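Local coordinates for siderophore-interacting protein (Aeromonas hydrophila, PDB 6K2L) that binds FAD and, as in related siderophore-interacting proteins, probably reduces ferric siderophores so that their iron is released inside the cell, at residues I47-P52 against G106-F111; E156-D161 against L179-G184; G220-V225 against A245-R250. The protein carries 1 engineered substitution. All blocks are in the same frame, centred on the assembly; numbering follows the deposited sequence.

Contact 1: residues I47-P52 against G106-F111. With FAD (flavin-adenine dinucleotide), chain C.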
loop_
_atom_site.group_PDB
_atom_site.type_symbol
_atom_site.label_atom_id
_atom_site.label_comp_id
_atom_site.label_asym_id
_atom_site.label_seq_id
_atom_site.Cartn_x
_atom_site.Cartn_y
_atom_site.Cartn_z
ATOM N N ILE A 47 -11.406 6.778 -6.932
ATOM C CA ILE A 47 -12.415 7.540 -6.226
ATOM C C ILE A 47 -13.114 8.433 -7.240
ATOM O O ILE A 47 -12.621 8.668 -8.351
ATOM C CB ILE A 47 -11.826 8.392 -5.087
ATOM C CG1 ILE A 47 -10.592 9.163 -5.560
ATOM C CG2 ILE A 47 -11.459 7.524 -3.918
ATOM C CD1 ILE A 47 -10.092 10.180 -4.521
ATOM N N LYS A 48 -14.272 8.931 -6.838
ATOM C CA LYS A 48 -14.929 10.038 -7.505
ATOM C C LYS A 48 -14.639 11.285 -6.687
ATOM O O LYS A 48 -14.855 11.284 -5.470
ATOM C CB LYS A 48 -16.435 9.803 -7.596
ATOM C CG LYS A 48 -16.847 8.569 -8.369
ATOM C CD LYS A 48 -16.096 8.476 -9.691
ATOM C CE LYS A 48 -16.937 7.821 -10.769
ATOM N NZ LYS A 48 -18.094 8.727 -11.116
ATOM N N ILE A 49 -14.118 12.335 -7.336
ATOM C CA ILE A 49 -14.103 13.662 -6.732
ATOM C C ILE A 49 -15.335 14.417 -7.215
ATOM O O ILE A 49 -15.806 14.238 -8.351
ATOM C CB ILE A 49 -12.797 14.438 -7.034
ATOM C CG1 ILE A 49 -12.771 14.968 -8.463
ATOM C CG2 ILE A 49 -11.572 13.626 -6.665
ATOM C CD1 ILE A 49 -11.647 16.000 -8.718
ATOM N N MET A 50 -15.895 15.215 -6.326
ATOM C CA MET A 50 -17.125 15.941 -6.592
ATOM C C MET A 50 -16.767 17.415 -6.606
ATOM O O MET A 50 -16.316 17.966 -5.598
ATOM C CB MET A 50 -18.185 15.622 -5.539
ATOM C CG MET A 50 -18.693 14.184 -5.609
ATOM S SD MET A 50 -19.631 13.594 -4.154
ATOM C CE MET A 50 -18.331 12.727 -3.277
ATOM N N LEU A 51 -16.926 18.021 -7.731
ATOM C CA LEU A 51 -16.651 19.419 -7.946
ATOM C C LEU A 51 -17.965 20.180 -8.087
ATOM O O LEU A 51 -18.984 19.607 -8.485
ATOM C CB LEU A 51 -15.791 19.616 -9.205
ATOM C CG LEU A 51 -14.421 18.922 -9.051
ATOM C CD1 LEU A 51 -13.886 18.315 -10.369
ATOM C CD2 LEU A 51 -13.382 19.854 -8.446
ATOM N N PRO A 52 -17.975 21.453 -7.722
ATOM C CA PRO A 52 -19.149 22.292 -7.962
ATOM C C PRO A 52 -19.482 22.415 -9.442
ATOM O O PRO A 52 -18.617 22.342 -10.313
ATOM C CB PRO A 52 -18.725 23.649 -7.387
ATOM C CG PRO A 52 -17.178 23.573 -7.347
ATOM C CD PRO A 52 -16.920 22.165 -6.983
ATOM N N GLY A 106 -12.056 22.155 -18.180
ATOM C CA GLY A 106 -12.786 21.163 -17.399
ATOM C C GLY A 106 -12.684 21.461 -15.915
ATOM O O GLY A 106 -11.728 22.109 -15.468
ATOM N N PRO A 107 -13.667 21.017 -15.121
ATOM C CA PRO A 107 -13.656 21.375 -13.689
ATOM C C PRO A 107 -12.469 20.829 -12.917
ATOM O O PRO A 107 -11.944 21.534 -12.053
ATOM C CB PRO A 107 -14.979 20.788 -13.169
ATOM C CG PRO A 107 -15.305 19.679 -14.116
ATOM C CD PRO A 107 -14.818 20.159 -15.463
ATOM N N ALA A 108 -12.040 19.586 -13.161
ATOM C CA ALA A 108 -10.899 19.065 -12.401
ATOM C C ALA A 108 -9.605 19.783 -12.770
ATOM O O ALA A 108 -8.779 20.056 -11.892
ATOM C CB ALA A 108 -10.740 17.555 -12.615
ATOM N N SER A 109 -9.421 20.100 -14.056
ATOM C CA SER A 109 -8.271 20.900 -14.469
ATOM C C SER A 109 -8.262 22.249 -13.778
ATOM O O SER A 109 -7.198 22.720 -13.362
ATOM C CB SER A 109 -8.265 21.106 -15.986
ATOM O OG SER A 109 -7.102 21.820 -16.378
ATOM N N ARG A 110 -9.435 22.883 -13.634
ATOM C CA ARG A 110 -9.485 24.158 -12.937
ATOM C C ARG A 110 -9.142 23.999 -11.473
ATOM O O ARG A 110 -8.363 24.789 -10.923
ATOM C CB ARG A 110 -10.861 24.802 -13.076
ATOM C CG ARG A 110 -11.045 25.993 -12.132
ATOM C CD ARG A 110 -12.514 26.381 -12.011
ATOM N NE ARG A 110 -13.019 27.063 -13.204
ATOM C CZ ARG A 110 -14.280 27.459 -13.348
ATOM N NH1 ARG A 110 -15.142 27.224 -12.365
ATOM N NH2 ARG A 110 -14.674 28.090 -14.460
ATOM N N PHE A 111 -9.687 22.982 -10.830
ATOM C CA PHE A 111 -9.320 22.777 -9.439
ATOM C C PHE A 111 -7.809 22.587 -9.291
ATOM O O PHE A 111 -7.189 23.200 -8.413
ATOM C CB PHE A 111 -10.076 21.584 -8.862
ATOM C CG PHE A 111 -9.575 21.172 -7.530
ATOM C CD1 PHE A 111 -9.978 21.845 -6.380
ATOM C CD2 PHE A 111 -8.669 20.133 -7.422
ATOM C CE1 PHE A 111 -9.496 21.466 -5.139
ATOM C CE2 PHE A 111 -8.193 19.753 -6.189
ATOM C CZ PHE A 111 -8.607 20.419 -5.043
HETATM P PA FAD C . -12.569 17.201 -18.790
HETATM O O1A FAD C . -13.549 18.253 -18.376
HETATM O O2A FAD C . -13.024 15.748 -18.598
HETATM O O5B FAD C . -12.137 17.259 -20.352
HETATM C C5B FAD C . -11.760 18.498 -20.990
HETATM C C4B FAD C . -10.904 18.269 -22.220
HETATM O O4B FAD C . -9.536 18.003 -21.833
HETATM C C3B FAD C . -11.297 17.120 -23.146
HETATM O O3B FAD C . -11.032 17.473 -24.502
HETATM C C2B FAD C . -10.403 15.971 -22.660
HETATM O O2B FAD C . -10.088 14.992 -23.647
HETATM C C1B FAD C . -9.132 16.714 -22.266
HETATM N N9A FAD C . -8.441 16.104 -21.157
HETATM C C8A FAD C . -9.008 15.564 -20.030
HETATM N N7A FAD C . -8.137 15.109 -19.159
HETATM C C5A FAD C . -6.912 15.382 -19.753
HETATM C C6A FAD C . -5.588 15.149 -19.340
HETATM N N6A FAD C . -5.270 14.597 -18.168
HETATM N N1A FAD C . -4.590 15.533 -20.177
HETATM C C2A FAD C . -4.913 16.101 -21.343
HETATM N N3A FAD C . -6.127 16.380 -21.832
HETATM C C4A FAD C . -7.086 15.998 -20.983
HETATM N N1 FAD C . -6.567 11.588 -14.234
HETATM C C2 FAD C . -5.582 12.155 -13.476
HETATM O O2 FAD C . -5.077 13.241 -13.770
HETATM N N3 FAD C . -5.116 11.501 -12.347
HETATM C C4 FAD C . -5.552 10.286 -11.876
HETATM O O4 FAD C . -5.063 9.808 -10.852
HETATM C C4X FAD C . -6.609 9.695 -12.678
HETATM N N5 FAD C . -7.102 8.522 -12.295
HETATM C C5X FAD C . -8.094 7.963 -13.061
HETATM C C6 FAD C . -8.603 6.726 -12.688
HETATM C C7 FAD C . -9.593 6.099 -13.440
HETATM C C7M FAD C . -10.133 4.767 -12.983
HETATM C C8 FAD C . -10.111 6.745 -14.579
HETATM C C8M FAD C . -11.216 6.123 -15.397
HETATM C C9 FAD C . -9.614 7.992 -14.944
HETATM C C9A FAD C . -8.608 8.599 -14.205
HETATM N N10 FAD C . -8.061 9.843 -14.583
HETATM C C10 FAD C . -7.045 10.418 -13.844
HETATM C "C1'" FAD C . -8.541 10.531 -15.795
HETATM C "C2'" FAD C . -9.368 11.790 -15.523
HETATM O "O2'" FAD C . -10.661 11.470 -14.999
HETATM C "C3'" FAD C . -9.519 12.561 -16.837
HETATM O "O3'" FAD C . -8.264 13.159 -17.152
HETATM C "C4'" FAD C . -10.599 13.642 -16.821
HETATM O "O4'" FAD C . -11.036 13.867 -18.164
HETATM C "C5'" FAD C . -10.095 14.918 -16.182
HETATM O "O5'" FAD C . -11.192 15.839 -16.037
HETATM P P FAD C . -11.038 17.367 -16.401
HETATM O O1P FAD C . -12.242 18.069 -15.760
HETATM O O2P FAD C . -9.732 17.902 -16.022
HETATM O O3P FAD C . -11.205 17.386 -17.991
#

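Contact 2: residues E156-D161 against L179-G184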
loop_
_atom_site.group_PDB
_atom_site.type_symbol
_atom_site.label_atom_id
_atom_site.label_comp_id
_atom_site.label_asym_id
_atom_site.label_seq_id
_atom_site.Cartn_x
_atom_site.Cartn_y
_atom_site.Cartn_z
ATOM N N GLU A 156 5.098 0.488 -6.176
ATOM C CA GLU A 156 5.836 0.416 -4.915
ATOM C C GLU A 156 5.341 -0.688 -3.958
ATOM O O GLU A 156 5.868 -0.794 -2.839
ATOM C CB GLU A 156 5.862 1.775 -4.218
ATOM C CG GLU A 156 4.536 2.378 -3.892
ATOM C CD GLU A 156 4.604 3.918 -3.788
ATOM O OE1 GLU A 156 5.649 4.529 -4.156
ATOM O OE2 GLU A 156 3.601 4.516 -3.327
ATOM N N VAL A 157 4.403 -1.549 -4.346
ATOM C CA VAL A 157 4.095 -2.702 -3.508
ATOM C C VAL A 157 4.247 -4.018 -4.277
ATOM O O VAL A 157 3.698 -5.039 -3.878
ATOM C CB VAL A 157 2.694 -2.576 -2.888
ATOM C CG1 VAL A 157 2.567 -1.272 -2.144
ATOM C CG2 VAL A 157 1.650 -2.695 -3.958
ATOM N N MET A 158 4.962 -3.995 -5.399
ATOM C CA MET A 158 5.327 -5.201 -6.135
ATOM C C MET A 158 6.486 -5.921 -5.439
ATOM O O MET A 158 7.420 -5.274 -4.956
ATOM C CB MET A 158 5.752 -4.862 -7.570
ATOM C CG MET A 158 4.667 -4.462 -8.553
ATOM S SD MET A 158 5.252 -4.470 -10.269
ATOM C CE MET A 158 6.435 -3.219 -10.207
ATOM N N PRO A 159 6.462 -7.257 -5.403
ATOM C CA PRO A 159 7.577 -8.000 -4.795
ATOM C C PRO A 159 8.858 -7.819 -5.585
ATOM O O PRO A 159 8.846 -7.606 -6.796
ATOM C CB PRO A 159 7.113 -9.458 -4.853
ATOM C CG PRO A 159 5.630 -9.366 -4.965
ATOM C CD PRO A 159 5.361 -8.149 -5.796
ATOM N N ALA A 160 9.976 -7.956 -4.877
ATOM C CA ALA A 160 11.278 -7.666 -5.461
ATOM C C ALA A 160 11.612 -8.577 -6.633
ATOM O O ALA A 160 12.406 -8.191 -7.499
ATOM C CB ALA A 160 12.344 -7.757 -4.377
ATOM N N ASP A 161 11.003 -9.767 -6.701
ATOM C CA ASP A 161 11.229 -10.683 -7.819
ATOM C C ASP A 161 10.160 -10.598 -8.920
ATOM O O ASP A 161 10.193 -11.409 -9.860
ATOM C CB ASP A 161 11.317 -12.127 -7.316
ATOM C CG ASP A 161 10.077 -12.549 -6.535
ATOM O OD1 ASP A 161 9.270 -11.659 -6.161
ATOM O OD2 ASP A 161 9.919 -13.768 -6.273
ATOM N N LEU A 179 10.837 6.164 -11.273
ATOM C CA LEU A 179 9.908 5.232 -10.645
ATOM C C LEU A 179 10.795 4.046 -10.302
ATOM O O LEU A 179 11.164 3.288 -11.205
ATOM C CB LEU A 179 8.792 4.808 -11.584
ATOM C CG LEU A 179 7.756 5.717 -12.233
ATOM C CD1 LEU A 179 6.594 4.812 -12.588
ATOM C CD2 LEU A 179 7.287 6.903 -11.369
ATOM N N SER A 180 11.185 3.902 -9.038
ATOM C CA SER A 180 11.982 2.730 -8.711
ATOM C C SER A 180 11.074 1.497 -8.762
ATOM O O SER A 180 9.970 1.489 -8.201
ATOM C CB SER A 180 12.682 2.869 -7.350
ATOM O OG SER A 180 13.555 1.758 -7.107
ATOM N N LEU A 181 11.526 0.480 -9.494
ATOM C CA LEU A 181 10.794 -0.726 -9.809
ATOM C C LEU A 181 11.617 -1.932 -9.361
ATOM O O LEU A 181 12.828 -1.794 -9.156
ATOM C CB LEU A 181 10.551 -0.785 -11.317
ATOM C CG LEU A 181 9.609 0.194 -12.003
ATOM C CD1 LEU A 181 9.785 -0.014 -13.481
ATOM C CD2 LEU A 181 8.136 -0.039 -11.616
ATOM N N PRO A 182 11.017 -3.117 -9.203
ATOM C CA PRO A 182 11.823 -4.342 -9.085
ATOM C C PRO A 182 12.788 -4.435 -10.252
ATOM O O PRO A 182 12.477 -3.988 -11.361
ATOM C CB PRO A 182 10.785 -5.467 -9.127
ATOM C CG PRO A 182 9.497 -4.835 -8.757
ATOM C CD PRO A 182 9.571 -3.375 -9.121
ATOM N N ALA A 183 13.975 -5.001 -9.994
ATOM C CA ALA A 183 15.005 -5.040 -11.028
ATOM C C ALA A 183 14.509 -5.747 -12.282
ATOM O O ALA A 183 14.902 -5.393 -13.399
ATOM C CB ALA A 183 16.266 -5.730 -10.502
ATOM N N GLY A 184 13.636 -6.745 -12.121
ATOM C CA GLY A 184 13.106 -7.472 -13.259
ATOM C C GLY A 184 11.999 -6.799 -14.038
ATOM O O GLY A 184 11.476 -7.406 -14.975
HETATM O O HOH W 1 12.539 -8.621 -10.133
#

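Contact 3: residues G220-V225 against A245-R250. With FAD (flavin-adenine dinucleotide), chain C.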
loop_
_atom_site.group_PDB
_atom_site.type_symbol
_atom_site.label_atom_id
_atom_site.label_comp_id
_atom_site.label_asym_id
_atom_site.label_seq_id
_atom_site.Cartn_x
_atom_site.Cartn_y
_atom_site.Cartn_z
ATOM N N GLY A 220 -5.087 4.925 -18.835
ATOM C CA GLY A 220 -4.746 6.135 -19.571
ATOM C C GLY A 220 -5.638 6.361 -20.776
ATOM O O GLY A 220 -6.738 5.810 -20.845
ATOM N N GLU A 221 -5.159 7.121 -21.751
ATOM C CA GLU A 221 -5.967 7.543 -22.896
ATOM C C GLU A 221 -6.397 6.358 -23.773
ATOM O O GLU A 221 -5.708 5.342 -23.891
ATOM C CB GLU A 221 -5.187 8.552 -23.736
ATOM C CG GLU A 221 -6.064 9.514 -24.512
ATOM C CD GLU A 221 -6.378 9.005 -25.893
ATOM O OE1 GLU A 221 -5.612 8.152 -26.393
ATOM O OE2 GLU A 221 -7.385 9.452 -26.476
ATOM N N GLU A 222 -7.552 6.525 -24.428
ATOM C CA GLU A 222 -8.222 5.407 -25.101
ATOM C C GLU A 222 -7.340 4.736 -26.154
ATOM O O GLU A 222 -7.364 3.497 -26.300
ATOM C CB GLU A 222 -9.512 5.897 -25.743
ATOM C CG GLU A 222 -10.540 4.819 -25.908
ATOM C CD GLU A 222 -11.533 5.139 -27.019
ATOM O OE1 GLU A 222 -11.078 5.438 -28.159
ATOM O OE2 GLU A 222 -12.759 5.096 -26.738
ATOM N N GLY A 223 -6.569 5.545 -26.903
ATOM C CA GLY A 223 -5.660 5.091 -27.947
ATOM C C GLY A 223 -4.432 4.325 -27.493
ATOM O O GLY A 223 -3.601 3.942 -28.321
ATOM N N LEU A 224 -4.259 4.149 -26.186
ATOM C CA LEU A 224 -3.321 3.173 -25.652
ATOM C C LEU A 224 -4.032 1.916 -25.173
ATOM O O LEU A 224 -3.570 0.803 -25.444
ATOM C CB LEU A 224 -2.517 3.774 -24.494
ATOM C CG LEU A 224 -1.594 4.939 -24.808
ATOM C CD1 LEU A 224 -1.350 5.738 -23.548
ATOM C CD2 LEU A 224 -0.281 4.447 -25.374
ATOM N N VAL A 225 -5.161 2.075 -24.467
ATOM C CA VAL A 225 -5.811 0.926 -23.845
ATOM C C VAL A 225 -6.342 -0.027 -24.896
ATOM O O VAL A 225 -6.180 -1.250 -24.788
ATOM C CB VAL A 225 -6.932 1.384 -22.902
ATOM C CG1 VAL A 225 -7.746 0.183 -22.437
ATOM C CG2 VAL A 225 -6.343 2.128 -21.722
ATOM N N ALA A 245 -8.205 -3.236 -18.515
ATOM C CA ALA A 245 -8.193 -2.353 -19.691
ATOM C C ALA A 245 -9.292 -1.321 -19.494
ATOM O O ALA A 245 -10.457 -1.560 -19.821
ATOM C CB ALA A 245 -8.374 -3.120 -20.994
ATOM N N VAL A 246 -8.912 -0.173 -18.938
ATOM C CA VAL A 246 -9.845 0.885 -18.591
ATOM C C VAL A 246 -9.321 2.158 -19.243
ATOM O O VAL A 246 -8.240 2.630 -18.878
ATOM C CB VAL A 246 -9.961 1.078 -17.072
ATOM C CG1 VAL A 246 -10.816 2.261 -16.766
ATOM C CG2 VAL A 246 -10.497 -0.158 -16.413
ATOM N N PRO A 247 -10.024 2.746 -20.212
ATOM C CA PRO A 247 -9.557 4.029 -20.767
ATOM C C PRO A 247 -9.883 5.146 -19.788
ATOM O O PRO A 247 -11.029 5.305 -19.365
ATOM C CB PRO A 247 -10.333 4.163 -22.084
ATOM C CG PRO A 247 -11.136 2.846 -22.230
ATOM C CD PRO A 247 -11.260 2.270 -20.863
ATOM N N TYR A 248 -8.847 5.880 -19.373
ATOM C CA TYR A 248 -9.039 6.903 -18.352
ATOM C C TYR A 248 -9.666 8.160 -18.936
ATOM O O TYR A 248 -10.365 8.881 -18.218
ATOM C CB TYR A 248 -7.712 7.233 -17.672
ATOM C CG TYR A 248 -7.305 6.247 -16.579
ATOM C CD1 TYR A 248 -7.893 4.999 -16.489
ATOM C CD2 TYR A 248 -6.320 6.564 -15.655
ATOM C CE1 TYR A 248 -7.528 4.117 -15.506
ATOM C CE2 TYR A 248 -5.956 5.687 -14.665
ATOM C CZ TYR A 248 -6.558 4.468 -14.588
ATOM O OH TYR A 248 -6.215 3.573 -13.591
ATOM N N TRP A 249 -9.443 8.428 -20.221
ATOM C CA TRP A 249 -10.017 9.573 -20.926
ATOM C C TRP A 249 -9.828 9.373 -22.425
ATOM O O TRP A 249 -9.250 8.379 -22.879
ATOM C CB TRP A 249 -9.379 10.893 -20.496
ATOM C CG TRP A 249 -7.912 11.013 -20.829
ATOM C CD1 TRP A 249 -6.884 10.284 -20.294
ATOM C CD2 TRP A 249 -7.307 11.922 -21.764
ATOM N NE1 TRP A 249 -5.680 10.688 -20.833
ATOM C CE2 TRP A 249 -5.912 11.692 -21.732
ATOM C CE3 TRP A 249 -7.805 12.914 -22.616
ATOM C CZ2 TRP A 249 -5.016 12.411 -22.527
ATOM C CZ3 TRP A 249 -6.914 13.626 -23.411
ATOM C CH2 TRP A 249 -5.535 13.373 -23.358
ATOM N N ARG A 250 -10.319 10.333 -23.199
ATOM C CA ARG A 250 -10.261 10.251 -24.653
ATOM C C ARG A 250 -9.932 11.633 -25.188
ATOM O O ARG A 250 -10.655 12.592 -24.905
ATOM C CB ARG A 250 -11.575 9.741 -25.228
ATOM C CG ARG A 250 -11.505 9.526 -26.720
ATOM C CD ARG A 250 -12.642 8.651 -27.196
ATOM N NE ARG A 250 -12.635 8.441 -28.645
ATOM C CZ ARG A 250 -13.620 7.838 -29.314
ATOM N NH1 ARG A 250 -14.694 7.390 -28.666
ATOM N NH2 ARG A 250 -13.536 7.687 -30.632
HETATM P PA FAD C . -12.569 17.201 -18.790
HETATM O O1A FAD C . -13.549 18.253 -18.376
HETATM O O2A FAD C . -13.024 15.748 -18.598
HETATM O O5B FAD C . -12.137 17.259 -20.352
HETATM C C5B FAD C . -11.760 18.498 -20.990
HETATM C C4B FAD C . -10.904 18.269 -22.220
HETATM O O4B FAD C . -9.536 18.003 -21.833
HETATM C C3B FAD C . -11.297 17.120 -23.146
HETATM O O3B FAD C . -11.032 17.473 -24.502
HETATM C C2B FAD C . -10.403 15.971 -22.660
HETATM O O2B FAD C . -10.088 14.992 -23.647
HETATM C C1B FAD C . -9.132 16.714 -22.266
HETATM N N9A FAD C . -8.441 16.104 -21.157
HETATM C C8A FAD C . -9.008 15.564 -20.030
HETATM N N7A FAD C . -8.137 15.109 -19.159
HETATM C C5A FAD C . -6.912 15.382 -19.753
HETATM C C6A FAD C . -5.588 15.149 -19.340
HETATM N N6A FAD C . -5.270 14.597 -18.168
HETATM N N1A FAD C . -4.590 15.533 -20.177
HETATM C C2A FAD C . -4.913 16.101 -21.343
HETATM N N3A FAD C . -6.127 16.380 -21.832
HETATM C C4A FAD C . -7.086 15.998 -20.983
HETATM N N1 FAD C . -6.567 11.588 -14.234
HETATM C C2 FAD C . -5.582 12.155 -13.476
HETATM O O2 FAD C . -5.077 13.241 -13.770
HETATM N N3 FAD C . -5.116 11.501 -12.347
HETATM C C4 FAD C . -5.552 10.286 -11.876
HETATM O O4 FAD C . -5.063 9.808 -10.852
HETATM C C4X FAD C . -6.609 9.695 -12.678
HETATM N N5 FAD C . -7.102 8.522 -12.295
HETATM C C5X FAD C . -8.094 7.963 -13.061
HETATM C C6 FAD C . -8.603 6.726 -12.688
HETATM C C7 FAD C . -9.593 6.099 -13.440
HETATM C C7M FAD C . -10.133 4.767 -12.983
HETATM C C8 FAD C . -10.111 6.745 -14.579
HETATM C C8M FAD C . -11.216 6.123 -15.397
HETATM C C9 FAD C . -9.614 7.992 -14.944
HETATM C C9A FAD C . -8.608 8.599 -14.205
HETATM N N10 FAD C . -8.061 9.843 -14.583
HETATM C C10 FAD C . -7.045 10.418 -13.844
HETATM C "C1'" FAD C . -8.541 10.531 -15.795
HETATM C "C2'" FAD C . -9.368 11.790 -15.523
HETATM O "O2'" FAD C . -10.661 11.470 -14.999
HETATM C "C3'" FAD C . -9.519 12.561 -16.837
HETATM O "O3'" FAD C . -8.264 13.159 -17.152
HETATM C "C4'" FAD C . -10.599 13.642 -16.821
HETATM O "O4'" FAD C . -11.036 13.867 -18.164
HETATM C "C5'" FAD C . -10.095 14.918 -16.182
HETATM O "O5'" FAD C . -11.192 15.839 -16.037
HETATM P P FAD C . -11.038 17.367 -16.401
HETATM O O1P FAD C . -12.242 18.069 -15.760
HETATM O O2P FAD C . -9.732 17.902 -16.022
HETATM O O3P FAD C . -11.205 17.386 -17.991
#

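Contact 1: residues I47-P52 against G106-F111
The one aromatic side chain, Phe111, is met by Leu51 at the root of its ring, where CG joins CB. Leu51 CD2 lies 3.8 Å from Phe111 CB and 4.1 Å from Phe111 CG, oblique to the ring, and the two side chains cross at about a right angle. With CG of Leu51 beside the backbone N and anti to the carbonyl carbon (chi1 -62°), the branch point faces the helix, and the two methyls diverge from it. While CD2 reaches Phe111, Leu51 CD1 rests on the first turn, 3.9 Å from Pro107 CB and 3.6 Å from the backbone N of Ala108. Two residues back along the strand, Ile49 adds a looser touch, its CD1 being 4.3 Å from Ala108 CB. Strand 46-51 thus offers Ile49 and Leu51 to the helix, residues 107-111 running at 82° to residues 47-51, and Leu121 of the neighbouring strand 120-123 continues the apolar surface by touching Ile49, Leu51 and Phe111. What crosses between the segments is apolar packing; the polar work is done at the helix start, where FAD sits. Ala108 N donates to FAD O1P at 3.0 Å (N-H...O angle 144°), and Ser109 N makes a weak, more bent bond to FAD O2P. Gly106, at the N-cap, has no side chain, and its CA lies 3.2 Å from FAD O1A. Binding of the FAD diphosphate by a helix start beside the barrel is characteristic of the ferredoxin-reductase-like flavin domain. The chemistry divides cleanly: hydrocarbon groups seat the helix on the barrel wall, leaving its first amides to the phosphate oxygens, whose negative charge the N-terminal end of the helix dipole would be expected to stabilise.

Contact 2: residues E156-D161 against L179-G184
Met158 and Pro182 cross at about a right angle, the methionine methyl lying against the proline ring. Met158 CE is 3.8 Å from Pro182 CG and 3.3 Å from Pro182 CD, the latter shorter than a normal contact and so doubtful in detail. The methionine chain bends at its last torsion (chi3 -64°), which swings CE onto the ring and also brings it to 3.9 Å from Leu181 CD2. Another flank of the ring faces backbone oxygens: Pro159 O lies 3.5 Å from Pro182 CG, and Ala160 O lies 3.6 Å from Pro182 CB. That second carbonyl has a polar partner too, because a water donates to Ala160 O and accepts from Gly184 N, tying the loops together beyond the proline. Met158 also packs on Tyr139 and Met141 of strand 138-144 and on Val185, while Leu181 touches Ala155 of helix 148-155. Ser180 packs on Asp161 of the second subunit. Residues 156-161 lead into strand 163-170 and residues 179-184 into strand 185-191, its parallel neighbour. Methionine and proline therefore join two loops at the N-terminal end of these strands, in a Rossmann-like parallel alpha/beta domain, as in the NAD-binding domain of ferredoxin reductases.

Contact 3: residues G220-V225 against A245-R250
Glu221 and Trp249 meet where two loops leave the C-terminal ends of parallel strands 214-218 and 243-245, which helix 222-235 connects in a beta-alpha-beta crossover of the Rossmann-like domain. Backbone bonds set the spacing. Tyr248 N donates to Gly220 O (2.6 Å, short for such a bond), and Glu222 N makes a weak bond to Trp249 O. Glu221 caps the helix through OE1, which accepts from Gly223 N, while its OE2 accepts from His251 N. Aromatic faces come next. Trp249 CG lies between the backbone N and the carbonyl carbon (chi1 64°), placing the indole between Glu221 and the FAD adenine. Glu221 CG makes a CH-pi contact 3.7 Å from the centroid of its six-membered ring; Asp144 OD2 holds the indole NE1. The Tyr248 ring lies between Gly220 N, 3.4 Å above one face near the ring margin, and the flavin, whose C7 is over the centre of the other; Tyr248 OH is hydrogen-bonded to Tyr244 OH. Charge is paired between Glu222 and Arg250, which run side by side. Glu222 OE1 sits over the guanidinium face, 3.4 Å from Arg250 NE, so this salt bridge is purely electrostatic. Apolar contact is made by Val225, whose CG1 is 3.7 Å from Ala245 CB. Finally, FAD O2B donates a 2.8 Å hydrogen bond to Arg250 O and also lies in the indole plane at its edge.

In the fold
Contacts 1 and 3 serve the same FAD from different domains. The flavin-binding barrel supplies contact 1 at the diphosphate, and the parallel-sheet domain supplies contact 3 at the isoalloxazine, adenine and adenosine ribose. Their centres are 19 Å apart and their nearest atoms about 9 Å; they do not touch each other, and FAD is the element in contact with both. Contact 2 shares the parallel-sheet domain with contact 3 but joins loops at the strand-entry end, whereas contact 3 lies at the strand ends facing FAD; their centres are 24 Å apart. From contact 1 it is further still, 32 Å between centres, across the centre of the chain.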